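Local structure of tartronic semialdehyde reductase (Salmonella typhimurium, 1YB4) at residues M18-A23 with A38-S43; V47-A52 with T56-I61; P70-V75 with I92-S97; R105-V110 with A115-A120; L181-V186 with E218-R223. The protein catalyses the NADH- or NADPH-dependent reduction of 2-hydroxy-3-oxopropanoate (tartronate semialdehyde) to (R)-glycerate. All coordinates share one frame; numbering follows the deposited sequence.

Interaction 1 (M18-A23 with A38-S43); sequences MAINLA and ADELLS
I20 reaches from helix 15-24 into the short helix 39-42, and both residues it meets there, E40 and L41, cross its side chain at about a right angle. This is part of the Rossmann-type nucleotide-binding domain: helix 15-24 follows strand 5-8, and helix 39-42 comes just after strand 28-31. In I20, CG1 anti to the carbonyl carbon (chi1 -66°) and the chain extended beyond it bring CD1 to E40. CD1 lies 3.8 Å from E40 CB, and further along the glutamate it is 3.6 Å from E40 OE2. The glutamate chain is extended and passes across the isoleucine, its methylenes and carboxylate carbon all touching CD1, while CG2 sits against OE1. R24, one turn beyond I20 on the same helix, forms a salt bridge with E40 OE1; both the methylenes and the carboxylate of the acid thus lie along I20, while OE1 has this charged partner as well. On the more buried side L41 takes over. Its CB meets I20 CG1 at 3.8 Å, and the branch beyond it continues toward the sheet, where L41 also touches V31. A19 completes the apolar patch from one residue earlier in the helix, resting also on F8 and L11, and its CB lies 3.7 Å from L41 CD1.

Interaction 2 (V47-A52 with T56-I61); sequences VNVETA and TEFADI
The F58 ring and the V49 side chain come at each other from opposite directions, so that V49 CG2 sits at the ring edge, in its plane, 3.9 Å from F58 CZ. V49 CG1 comes at the same end of the ring obliquely, but the model puts it closer than two carbons can be, so the precise fit there is doubtful. H30, on strand 28-31, stacks on the F58 ring, and V49 touches that histidine as well, making a small cluster of three side chains beside the sheet edge. Two tight bends flank it: N48 and F58 are each the centre of an inverse gamma turn, the first closed by V49 N to V47 O at 2.7 Å and the second by a weak bond from A59 N to E57 O. Between the two lies the weakly bonded helix 52-57. Along it, T56 OG1 gives a weak hydrogen bond, 3.5 Å long, back to A52 O. Within the nucleotide-binding domain this is the link that carries the chain from the edge strand 28-31 back to strand 61-64. The contact is mostly apolar, with one weak hydrogen bond, which implies that little directional bonding fixes the two segments against each other.

Interaction 3 (P70-V75 with I92-S97); sequences PQVEDV and IVDMSS
V72 on helix 69-77 faces D94 and S96, which sit at and just past the end of strand 90-94; helix and strand belong to the beta-alpha-beta unit made by strand 61-64, helix 69-77 and strand 90-94 of the Rossmann-type domain. Along the strand, I92 comes first, its side chain turned toward helices 69-77 and 100-111 and packed on V110 and Y117. D94 is where the strand meets the helix: with CG anti to the backbone N (chi1 -175°), the carboxylate comes head-on at the fork of the valine. OD2 lies 3.6 Å from V72 CG1 and touches V72 CG2 at the same distance, and OD1 also lies 3.6 Å from V72 CG2. That carboxylate turns back on its own chain as well, since S96 N makes a weak hydrogen bond of 3.3 Å to D94 OD1, an Asx turn just as the strand ends. S96 follows, with OG 2.9 Å from D94 OD1 and also paired with the carbonyl of V66. On the side facing the helix, S96 OG rests 3.5 Å from V72 CG2, so one valine methyl touches both the acid and the hydroxyl. S97 comes last, pointing away from the helix, and brings the chain close to the probable catalytic centre: its OG hydrogen-bonds to NZ of K172, the predicted active-site lysine.

Interaction 4 (R105-V110 with A115-A120); sequences RFAQRV and ADYLDA
Y117 lays one face of its ring against A107, where the small alanine makes a shallow hollow in helix 100-111. A107 CA stands over that face in a CH-pi contact, 4.1 Å from the centroid of the Y117 ring and 23° off its normal, and the methyl slides toward the root of the ring, with A107 CB 3.9 Å from Y117 CG. CG anti to the backbone N (chi1 -171°) is what throws the ring off the strand and over A107. Bulkier neighbours on the helix border the hollow. V110 puts its CB at the ring edge, 4.2 Å from Y117 CD1, and F106 touches Y117 CE1 with its own CB at 4.2 Å. The phenolic OH ends at the edge of the F106 ring, near its plane. F106 itself turns its far end away to pack on V72, E73 and L76 of helix 69-77. One turn on from A107, the roles reverse: V110 CG1 is the bump and the small A115 takes it, CG1 to CB being 3.5 Å. Here the chain has just turned back, and A115 N makes a weak hydrogen bond to V110 O at 3.4 Å. The helical segment 105-110 and strand 115-119 run nearly antiparallel, at 162°, with axes 7.6 Å apart. That is the returning half of a beta-alpha-beta crossover, in which helix 100-111 covers the sheet between strands 90-94 and 115-123 of the Rossmann-type domain.

Interaction 5 (L181-V186 with E218-R223); sequences LNIEAV and EVHGER
I183 and H220 meet where the long helix 167-195 packs against helix 215-225 in the all-helical C-terminal domain. Start at I183 CB, which does not itself aim at the other helix: the backbones stay 7.0 Å apart between I183 CA and H220 CA, and the side chain has to make up the gap. It does so with CG1 anti to the carbonyl carbon (chi1 -70°) and the chain extended from there to CD1 (chi2 172°). CG1 is the first atom to arrive, 4.0 Å from H220 CD2. At the tip, CD1 comes to 3.8 Å from the same H220 CD2, and it also lies within 4.1 Å of H220 NE2. The approach to the imidazole is oblique. Elsewhere the isoleucine is packed by I216 and M224 of helix 215-225 and by H279 and M282. The histidine ring meets that of H279 with the planes at about 60°, and F211 of the second subunit meets it with the ring planes at about 90°. Helix 167-195 takes part in the same interface, since N182 packs on N182 of that subunit. One turn further along, the helices come slightly nearer, V186 to G221, with CA atoms 6.6 Å apart. With no side chain on G221, the valine reaches the bare backbone, and V186 CG1 rests 4.1 Å from G221 CA.

Overall arrangement
Interactions 1 to 4 all lie in the nucleotide-binding domain, while interaction 5 sits in the helical domain, its centre about 35 Å from that of interaction 1. Interactions 3 and 4 are the most closely joined: strands 90-94 and 115-123 are neighbours, probably hydrogen-bonded from A120 N to D94 O. Interaction 1 touches interaction 3 through M18 and M95, and interaction 2 through L42 and N48. All are buried except interaction 2, which is partly so. Interaction 1 lays an acid chain on an isoleucine, interaction 2 adds a weak polar bond to apolar contact, interaction 3 sets a valine against a carboxylate and a hydroxyl, interaction 4 is mostly apolar, and interaction 5, alone beside another subunit, puts an isoleucine against an imidazole.

Interaction 1 (M18-A23 with A38-S43)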
# COMPACT_ATOMS: atom_id res chain seq x y z
N MSE A 18 17.06 -0.04 -35.01
CA MSE A 18 17.31 1.40 -35.00
C MSE A 18 18.49 1.69 -35.92
O MSE A 18 18.43 2.61 -36.75
CB MSE A 18 17.60 1.89 -33.58
CG MSE A 18 16.33 1.93 -32.72
SE MSE A 18 16.59 2.04 -30.81
CE MSE A 18 16.81 3.97 -30.66
N ALA A 19 19.54 0.88 -35.79
CA ALA A 19 20.73 1.02 -36.62
C ALA A 19 20.29 0.81 -38.08
O ALA A 19 20.68 1.59 -38.97
CB ALA A 19 21.79 -0.02 -36.21
N ILE A 20 19.48 -0.22 -38.30
CA ILE A 20 18.98 -0.53 -39.64
C ILE A 20 18.24 0.67 -40.24
O ILE A 20 18.32 0.92 -41.44
CB ILE A 20 18.04 -1.75 -39.63
CG1 ILE A 20 18.83 -3.00 -39.25
CG2 ILE A 20 17.39 -1.92 -40.99
CD1 ILE A 20 18.06 -4.30 -39.44
N ASN A 21 17.51 1.43 -39.42
CA ASN A 21 16.81 2.59 -39.95
C ASN A 21 17.77 3.73 -40.31
O ASN A 21 17.54 4.44 -41.28
CB ASN A 21 15.78 3.11 -38.95
CG ASN A 21 14.37 2.70 -39.31
OD1 ASN A 21 14.04 1.52 -39.29
ND2 ASN A 21 13.54 3.67 -39.65
N LEU A 22 18.83 3.91 -39.53
CA LEU A 22 19.81 4.97 -39.81
C LEU A 22 20.60 4.61 -41.07
O LEU A 22 20.88 5.47 -41.92
CB LEU A 22 20.76 5.14 -38.63
CG LEU A 22 20.19 5.75 -37.35
CD1 LEU A 22 21.25 5.70 -36.28
CD2 LEU A 22 19.76 7.19 -37.59
N ALA A 23 20.96 3.33 -41.20
CA ALA A 23 21.71 2.86 -42.35
C ALA A 23 20.86 2.96 -43.61
O ALA A 23 21.35 3.32 -44.68
CB ALA A 23 22.15 1.42 -42.11
N ALA A 38 23.06 -8.40 -37.23
CA ALA A 38 22.07 -8.86 -38.19
C ALA A 38 22.63 -8.61 -39.59
O ALA A 38 23.27 -7.58 -39.84
CB ALA A 38 20.77 -8.11 -38.00
N ASP A 39 22.41 -9.54 -40.50
CA ASP A 39 22.90 -9.40 -41.86
C ASP A 39 22.39 -8.10 -42.51
O ASP A 39 23.16 -7.36 -43.13
CB ASP A 39 22.45 -10.59 -42.71
CG ASP A 39 21.60 -10.16 -43.90
OD1 ASP A 39 22.18 -9.74 -44.93
OD2 ASP A 39 20.36 -10.22 -43.79
N GLU A 40 21.09 -7.85 -42.37
CA GLU A 40 20.45 -6.68 -42.97
C GLU A 40 21.24 -5.38 -42.87
O GLU A 40 21.37 -4.67 -43.87
CB GLU A 40 19.05 -6.48 -42.39
CG GLU A 40 18.23 -5.44 -43.15
CD GLU A 40 16.76 -5.44 -42.77
OE1 GLU A 40 16.00 -4.62 -43.33
OE2 GLU A 40 16.37 -6.26 -41.90
N LEU A 41 21.76 -5.06 -41.69
CA LEU A 41 22.52 -3.82 -41.56
C LEU A 41 23.96 -4.00 -42.01
O LEU A 41 24.63 -3.03 -42.37
CB LEU A 41 22.48 -3.26 -40.12
CG LEU A 41 23.28 -3.90 -38.99
CD1 LEU A 41 23.37 -2.93 -37.81
CD2 LEU A 41 22.62 -5.19 -38.57
N LEU A 42 24.45 -5.23 -41.99
CA LEU A 42 25.81 -5.44 -42.46
C LEU A 42 25.78 -5.15 -43.96
O LEU A 42 26.56 -4.32 -44.45
CB LEU A 42 26.28 -6.88 -42.21
CG LEU A 42 26.91 -7.12 -40.83
CD1 LEU A 42 27.28 -8.58 -40.67
CD2 LEU A 42 28.14 -6.24 -40.67
N SER A 43 24.86 -5.79 -44.66
CA SER A 43 24.72 -5.60 -46.10
C SER A 43 23.96 -4.32 -46.43
O SER A 43 23.17 -4.28 -47.37
CB SER A 43 23.96 -6.78 -46.72
OG SER A 43 22.57 -6.68 -46.44

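Interaction 2 (V47-A52 with T56-I61)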
# COMPACT_ATOMS: atom_id res chain seq x y z
N VAL A 47 29.58 -1.14 -40.71
CA VAL A 47 30.86 -1.81 -40.58
C VAL A 47 30.94 -2.33 -39.15
O VAL A 47 31.15 -1.55 -38.22
CB VAL A 47 32.03 -0.83 -40.80
CG1 VAL A 47 33.34 -1.58 -40.76
CG2 VAL A 47 31.86 -0.10 -42.12
N ASN A 48 30.78 -3.64 -38.98
CA ASN A 48 30.82 -4.25 -37.64
C ASN A 48 32.24 -4.25 -37.05
O ASN A 48 32.82 -5.32 -36.84
CB ASN A 48 30.29 -5.68 -37.70
CG ASN A 48 30.22 -6.34 -36.33
OD1 ASN A 48 29.97 -7.54 -36.22
ND2 ASN A 48 30.43 -5.56 -35.28
N VAL A 49 32.78 -3.07 -36.77
CA VAL A 49 34.11 -2.98 -36.20
C VAL A 49 34.09 -3.81 -34.92
O VAL A 49 33.37 -3.53 -33.95
CB VAL A 49 34.51 -1.51 -35.94
CG1 VAL A 49 33.99 -0.64 -37.10
CG2 VAL A 49 33.98 -1.01 -34.62
N GLU A 50 34.90 -4.86 -34.94
CA GLU A 50 34.98 -5.82 -33.83
C GLU A 50 34.74 -5.33 -32.39
O GLU A 50 34.28 -6.12 -31.58
CB GLU A 50 36.31 -6.57 -33.91
CG GLU A 50 36.21 -7.96 -34.60
CD GLU A 50 36.05 -7.88 -36.13
OE1 GLU A 50 37.06 -7.65 -36.83
OE2 GLU A 50 34.92 -8.04 -36.64
N THR A 51 35.04 -4.07 -32.06
CA THR A 51 34.74 -3.62 -30.70
C THR A 51 34.39 -2.12 -30.51
O THR A 51 34.23 -1.39 -31.48
CB THR A 51 35.86 -4.09 -29.73
OG1 THR A 51 36.03 -5.51 -29.86
CG2 THR A 51 35.45 -3.84 -28.28
N ALA A 52 34.22 -1.70 -29.25
CA ALA A 52 33.79 -0.34 -28.85
C ALA A 52 34.65 0.91 -29.08
O ALA A 52 34.20 1.85 -29.73
CB ALA A 52 33.38 -0.37 -27.37
N THR A 56 33.76 4.80 -31.62
CA THR A 56 33.97 6.20 -31.24
C THR A 56 34.99 6.94 -32.11
O THR A 56 34.92 8.16 -32.26
CB THR A 56 34.41 6.31 -29.76
OG1 THR A 56 33.86 5.23 -29.00
CG2 THR A 56 33.92 7.61 -29.15
N GLU A 57 35.94 6.20 -32.69
CA GLU A 57 36.96 6.82 -33.53
C GLU A 57 36.40 7.34 -34.85
O GLU A 57 36.43 8.54 -35.10
CB GLU A 57 38.10 5.82 -33.76
CG GLU A 57 38.61 5.20 -32.46
CD GLU A 57 39.95 4.51 -32.58
OE1 GLU A 57 40.13 3.70 -33.52
OE2 GLU A 57 40.83 4.76 -31.72
N PHE A 58 35.87 6.45 -35.69
CA PHE A 58 35.31 6.90 -36.96
C PHE A 58 33.84 7.23 -36.87
O PHE A 58 33.01 6.61 -37.54
CB PHE A 58 35.51 5.84 -38.05
CG PHE A 58 35.62 4.44 -37.52
CD1 PHE A 58 34.63 3.90 -36.71
CD2 PHE A 58 36.74 3.66 -37.84
CE1 PHE A 58 34.74 2.60 -36.22
CE2 PHE A 58 36.86 2.36 -37.35
CZ PHE A 58 35.85 1.83 -36.54
N ALA A 59 33.53 8.22 -36.03
CA ALA A 59 32.15 8.67 -35.84
C ALA A 59 32.10 9.92 -34.96
O ALA A 59 32.76 9.98 -33.93
CB ALA A 59 31.32 7.57 -35.21
N ASP A 60 31.30 10.91 -35.38
CA ASP A 60 31.15 12.14 -34.61
C ASP A 60 29.94 12.08 -33.65
O ASP A 60 29.93 12.72 -32.60
CB ASP A 60 31.00 13.34 -35.55
CG ASP A 60 32.17 13.49 -36.51
OD1 ASP A 60 33.33 13.28 -36.08
OD2 ASP A 60 31.92 13.83 -37.68
N ILE A 61 28.93 11.31 -34.02
CA ILE A 61 27.75 11.12 -33.19
C ILE A 61 27.68 9.62 -32.88
O ILE A 61 27.62 8.79 -33.79
CB ILE A 61 26.47 11.59 -33.91
CG1 ILE A 61 26.53 13.11 -34.15
CG2 ILE A 61 25.24 11.27 -33.07
CD1 ILE A 61 25.36 13.67 -34.96

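Interaction 3 (P70-V75 with I92-S97)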
# COMPACT_ATOMS: atom_id res chain seq x y z
N PRO A 70 24.71 0.20 -15.48
CA PRO A 70 26.12 -0.19 -15.43
C PRO A 70 26.78 -0.48 -16.78
O PRO A 70 27.95 -0.14 -16.98
CB PRO A 70 26.11 -1.40 -14.50
CG PRO A 70 25.04 -1.02 -13.53
CD PRO A 70 23.94 -0.55 -14.47
N GLN A 71 26.04 -1.10 -17.70
CA GLN A 71 26.55 -1.40 -19.04
C GLN A 71 26.73 -0.13 -19.86
O GLN A 71 27.53 -0.10 -20.81
CB GLN A 71 25.62 -2.32 -19.80
CG GLN A 71 25.68 -3.76 -19.39
CD GLN A 71 24.77 -4.60 -20.25
OE1 GLN A 71 24.98 -4.72 -21.46
NE2 GLN A 71 23.74 -5.17 -19.63
N VAL A 72 25.99 0.92 -19.52
CA VAL A 72 26.13 2.19 -20.21
C VAL A 72 27.38 2.87 -19.65
O VAL A 72 28.06 3.62 -20.34
CB VAL A 72 24.91 3.12 -20.00
CG1 VAL A 72 25.32 4.58 -20.17
CG2 VAL A 72 23.84 2.79 -21.00
N GLU A 73 27.70 2.58 -18.39
CA GLU A 73 28.86 3.19 -17.76
C GLU A 73 30.16 2.58 -18.29
O GLU A 73 31.15 3.28 -18.47
CB GLU A 73 28.81 3.02 -16.24
CG GLU A 73 29.88 3.82 -15.52
CD GLU A 73 29.92 3.55 -14.03
OE1 GLU A 73 28.86 3.64 -13.37
OE2 GLU A 73 31.03 3.25 -13.52
N ASP A 74 30.13 1.28 -18.54
CA ASP A 74 31.30 0.58 -19.05
C ASP A 74 31.55 0.98 -20.50
O ASP A 74 32.69 1.14 -20.92
CB ASP A 74 31.10 -0.93 -18.93
CG ASP A 74 32.39 -1.71 -19.12
OD1 ASP A 74 32.31 -2.95 -19.23
OD2 ASP A 74 33.47 -1.08 -19.16
N VAL A 75 30.48 1.13 -21.27
CA VAL A 75 30.64 1.53 -22.66
C VAL A 75 31.30 2.90 -22.66
O VAL A 75 32.16 3.18 -23.49
CB VAL A 75 29.29 1.65 -23.39
CG1 VAL A 75 29.45 2.44 -24.68
CG2 VAL A 75 28.76 0.26 -23.71
N ILE A 92 27.76 12.26 -27.96
CA ILE A 92 27.39 10.93 -27.51
C ILE A 92 25.92 10.99 -27.09
O ILE A 92 25.51 11.86 -26.32
CB ILE A 92 28.27 10.50 -26.32
CG1 ILE A 92 27.91 9.09 -25.88
CG2 ILE A 92 28.14 11.49 -25.20
CD1 ILE A 92 28.45 8.04 -26.81
N VAL A 93 25.13 10.07 -27.62
CA VAL A 93 23.72 10.03 -27.28
C VAL A 93 23.30 8.66 -26.78
O VAL A 93 23.34 7.66 -27.51
CB VAL A 93 22.83 10.45 -28.49
CG1 VAL A 93 23.41 11.68 -29.16
CG2 VAL A 93 22.71 9.34 -29.47
N ASP A 94 22.93 8.61 -25.51
CA ASP A 94 22.50 7.38 -24.88
C ASP A 94 21.00 7.32 -24.99
O ASP A 94 20.28 8.22 -24.53
CB ASP A 94 22.92 7.34 -23.41
CG ASP A 94 22.59 6.02 -22.76
OD1 ASP A 94 22.57 4.99 -23.49
OD2 ASP A 94 22.36 6.00 -21.53
N MSE A 95 20.52 6.25 -25.61
CA MSE A 95 19.10 6.08 -25.79
C MSE A 95 18.55 4.96 -24.93
O MSE A 95 17.38 4.57 -25.05
CB MSE A 95 18.79 5.87 -27.27
CG MSE A 95 19.14 7.11 -28.08
SE MSE A 95 18.61 7.05 -29.93
CE MSE A 95 16.75 7.61 -29.77
N SER A 96 19.40 4.46 -24.03
CA SER A 96 19.02 3.40 -23.09
C SER A 96 18.17 4.04 -22.00
O SER A 96 18.18 5.26 -21.84
CB SER A 96 20.25 2.80 -22.40
OG SER A 96 21.28 2.45 -23.31
N SER A 97 17.42 3.22 -21.27
CA SER A 97 16.64 3.72 -20.15
C SER A 97 17.42 3.31 -18.92
O SER A 97 17.40 2.15 -18.50
CB SER A 97 15.24 3.10 -20.12
OG SER A 97 14.44 3.57 -21.18

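Interaction 4 (R105-V110 with A115-A120)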
# COMPACT_ATOMS: atom_id res chain seq x y z
N ARG A 105 25.89 12.31 -13.85
CA ARG A 105 27.34 12.28 -13.77
C ARG A 105 28.06 11.71 -14.98
O ARG A 105 29.21 12.07 -15.25
CB ARG A 105 27.81 11.59 -12.48
CG ARG A 105 27.71 10.09 -12.45
CD ARG A 105 28.60 9.54 -11.34
NE ARG A 105 28.46 8.09 -11.17
CZ ARG A 105 27.38 7.49 -10.70
NH1 ARG A 105 26.32 8.21 -10.33
NH2 ARG A 105 27.36 6.17 -10.58
N PHE A 106 27.42 10.82 -15.73
CA PHE A 106 28.07 10.29 -16.93
C PHE A 106 28.25 11.48 -17.87
O PHE A 106 29.32 11.67 -18.47
CB PHE A 106 27.18 9.24 -17.61
CG PHE A 106 27.05 7.95 -16.85
CD1 PHE A 106 27.64 7.79 -15.60
CD2 PHE A 106 26.33 6.89 -17.39
CE1 PHE A 106 27.51 6.59 -14.90
CE2 PHE A 106 26.19 5.68 -16.70
CZ PHE A 106 26.79 5.53 -15.45
N ALA A 107 27.19 12.27 -17.98
CA ALA A 107 27.17 13.45 -18.83
C ALA A 107 28.31 14.41 -18.54
O ALA A 107 29.14 14.66 -19.41
CB ALA A 107 25.83 14.18 -18.69
N GLN A 108 28.37 14.94 -17.32
CA GLN A 108 29.44 15.89 -17.01
C GLN A 108 30.82 15.26 -17.13
O GLN A 108 31.80 15.98 -17.33
CB GLN A 108 29.24 16.51 -15.62
CG GLN A 108 29.44 15.58 -14.46
CD GLN A 108 29.19 16.28 -13.13
OE1 GLN A 108 29.77 17.34 -12.86
NE2 GLN A 108 28.32 15.70 -12.30
N ARG A 109 30.91 13.94 -17.01
CA ARG A 109 32.21 13.28 -17.16
C ARG A 109 32.60 13.43 -18.61
O ARG A 109 33.67 13.93 -18.93
CB ARG A 109 32.13 11.80 -16.81
CG ARG A 109 32.33 11.48 -15.35
CD ARG A 109 33.04 10.14 -15.21
NE ARG A 109 32.33 9.21 -14.33
CZ ARG A 109 32.65 7.92 -14.22
NH1 ARG A 109 33.65 7.43 -14.94
NH2 ARG A 109 31.96 7.13 -13.41
N VAL A 110 31.71 13.00 -19.50
CA VAL A 110 31.95 13.11 -20.93
C VAL A 110 32.14 14.58 -21.29
O VAL A 110 33.00 14.92 -22.11
CB VAL A 110 30.76 12.49 -21.73
CG1 VAL A 110 30.78 12.95 -23.18
CG2 VAL A 110 30.84 10.98 -21.69
N ALA A 115 33.15 16.57 -25.08
CA ALA A 115 32.08 16.05 -25.93
C ALA A 115 30.72 16.43 -25.38
O ALA A 115 30.57 16.73 -24.20
CB ALA A 115 32.20 14.53 -26.02
N ASP A 116 29.72 16.45 -26.26
CA ASP A 116 28.36 16.76 -25.85
C ASP A 116 27.65 15.44 -25.54
O ASP A 116 28.03 14.38 -26.05
CB ASP A 116 27.62 17.51 -26.96
CG ASP A 116 28.11 18.94 -27.12
OD1 ASP A 116 28.14 19.68 -26.10
OD2 ASP A 116 28.45 19.34 -28.25
N TYR A 117 26.63 15.51 -24.68
CA TYR A 117 25.88 14.34 -24.26
C TYR A 117 24.39 14.60 -24.29
O TYR A 117 23.91 15.62 -23.79
CB TYR A 117 26.29 13.97 -22.83
CG TYR A 117 25.78 12.64 -22.31
CD1 TYR A 117 26.65 11.57 -22.09
CD2 TYR A 117 24.42 12.45 -22.01
CE1 TYR A 117 26.20 10.35 -21.58
CE2 TYR A 117 23.96 11.23 -21.52
CZ TYR A 117 24.85 10.19 -21.30
OH TYR A 117 24.41 8.99 -20.80
N LEU A 118 23.66 13.68 -24.89
CA LEU A 118 22.21 13.78 -24.93
C LEU A 118 21.70 12.47 -24.36
O LEU A 118 22.11 11.41 -24.82
CB LEU A 118 21.66 13.91 -26.35
CG LEU A 118 21.81 15.16 -27.22
CD1 LEU A 118 20.95 14.98 -28.47
CD2 LEU A 118 21.40 16.41 -26.44
N ASP A 119 20.87 12.53 -23.33
CA ASP A 119 20.29 11.29 -22.81
C ASP A 119 18.91 11.34 -23.43
O ASP A 119 18.13 12.26 -23.18
CB ASP A 119 20.23 11.25 -21.28
CG ASP A 119 19.59 12.49 -20.67
OD1 ASP A 119 20.21 13.58 -20.70
OD2 ASP A 119 18.46 12.38 -20.14
N ALA A 120 18.62 10.38 -24.29
CA ALA A 120 17.34 10.36 -24.95
C ALA A 120 16.67 8.99 -24.87
O ALA A 120 16.56 8.27 -25.88
CB ALA A 120 17.49 10.80 -26.41

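Interaction 5 (L181-V186 with E218-R223)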
# COMPACT_ATOMS: atom_id res chain seq x y z
N LEU A 181 0.63 2.79 -13.01
CA LEU A 181 -0.46 3.16 -12.14
C LEU A 181 -1.81 3.24 -12.88
O LEU A 181 -2.84 2.86 -12.33
CB LEU A 181 -0.12 4.47 -11.41
CG LEU A 181 0.68 4.21 -10.13
CD1 LEU A 181 1.94 3.41 -10.46
CD2 LEU A 181 1.02 5.53 -9.46
N ASN A 182 -1.82 3.73 -14.13
CA ASN A 182 -3.07 3.84 -14.91
C ASN A 182 -3.58 2.44 -15.25
O ASN A 182 -4.79 2.17 -15.14
CB ASN A 182 -2.85 4.65 -16.18
CG ASN A 182 -2.92 6.13 -15.93
OD1 ASN A 182 -2.74 6.58 -14.80
ND2 ASN A 182 -3.18 6.90 -16.98
N ILE A 183 -2.67 1.54 -15.63
CA ILE A 183 -3.07 0.18 -15.95
C ILE A 183 -3.67 -0.48 -14.71
O ILE A 183 -4.69 -1.17 -14.80
CB ILE A 183 -1.87 -0.68 -16.45
CG1 ILE A 183 -1.43 -0.20 -17.84
CG2 ILE A 183 -2.27 -2.14 -16.54
CD1 ILE A 183 -0.13 -0.84 -18.36
N GLU A 184 -3.07 -0.26 -13.55
CA GLU A 184 -3.57 -0.87 -12.33
C GLU A 184 -4.92 -0.27 -11.97
O GLU A 184 -5.82 -0.97 -11.49
CB GLU A 184 -2.56 -0.66 -11.20
CG GLU A 184 -2.69 -1.64 -10.04
CD GLU A 184 -3.73 -1.23 -9.02
OE1 GLU A 184 -4.12 -0.03 -9.01
OE2 GLU A 184 -4.15 -2.09 -8.21
N ALA A 185 -5.08 1.02 -12.23
CA ALA A 185 -6.35 1.68 -11.93
C ALA A 185 -7.50 1.07 -12.74
O ALA A 185 -8.54 0.72 -12.19
CB ALA A 185 -6.24 3.17 -12.17
N VAL A 186 -7.31 0.95 -14.05
CA VAL A 186 -8.35 0.37 -14.90
C VAL A 186 -8.67 -1.06 -14.42
O VAL A 186 -9.83 -1.48 -14.45
CB VAL A 186 -7.90 0.35 -16.40
CG1 VAL A 186 -9.02 -0.15 -17.30
CG2 VAL A 186 -7.47 1.77 -16.81
N GLU A 218 -8.56 3.18 -22.89
CA GLU A 218 -8.94 2.96 -24.27
C GLU A 218 -8.29 1.72 -24.87
O GLU A 218 -8.98 0.80 -25.32
CB GLU A 218 -8.58 4.17 -25.12
CG GLU A 218 -9.16 4.12 -26.51
CD GLU A 218 -8.57 5.18 -27.40
OE1 GLU A 218 -8.22 6.26 -26.86
OE2 GLU A 218 -8.48 4.93 -28.62
N VAL A 219 -6.96 1.71 -24.88
CA VAL A 219 -6.22 0.59 -25.43
C VAL A 219 -6.16 -0.60 -24.48
O VAL A 219 -6.77 -1.64 -24.76
CB VAL A 219 -4.79 0.99 -25.81
CG1 VAL A 219 -4.05 -0.22 -26.41
CG2 VAL A 219 -4.81 2.15 -26.84
N HIS A 220 -5.44 -0.45 -23.38
CA HIS A 220 -5.29 -1.52 -22.39
C HIS A 220 -6.61 -2.00 -21.82
O HIS A 220 -6.77 -3.19 -21.51
CB HIS A 220 -4.38 -1.05 -21.26
CG HIS A 220 -3.04 -0.61 -21.74
ND1 HIS A 220 -2.84 0.57 -22.42
CD2 HIS A 220 -1.84 -1.24 -21.72
CE1 HIS A 220 -1.58 0.65 -22.80
NE2 HIS A 220 -0.95 -0.44 -22.39
N GLY A 221 -7.56 -1.09 -21.67
CA GLY A 221 -8.86 -1.49 -21.16
C GLY A 221 -9.39 -2.60 -22.05
O GLY A 221 -9.78 -3.67 -21.59
N GLU A 222 -9.37 -2.33 -23.35
CA GLU A 222 -9.84 -3.28 -24.35
C GLU A 222 -9.07 -4.61 -24.25
O GLU A 222 -9.67 -5.68 -24.26
CB GLU A 222 -9.66 -2.66 -25.74
CG GLU A 222 -10.34 -3.40 -26.88
CD GLU A 222 -11.81 -3.05 -27.02
OE1 GLU A 222 -12.59 -3.32 -26.07
OE2 GLU A 222 -12.19 -2.50 -28.08
N ARG A 223 -7.74 -4.52 -24.15
CA ARG A 223 -6.91 -5.70 -24.04
C ARG A 223 -7.32 -6.62 -22.89
O ARG A 223 -7.17 -7.84 -22.97
CB ARG A 223 -5.44 -5.31 -23.90
CG ARG A 223 -4.80 -4.75 -25.15
CD ARG A 223 -3.38 -4.24 -24.89
NE ARG A 223 -2.81 -3.55 -26.05
CZ ARG A 223 -1.61 -2.98 -26.09
NH1 ARG A 223 -0.81 -3.02 -25.03
NH2 ARG A 223 -1.20 -2.37 -27.19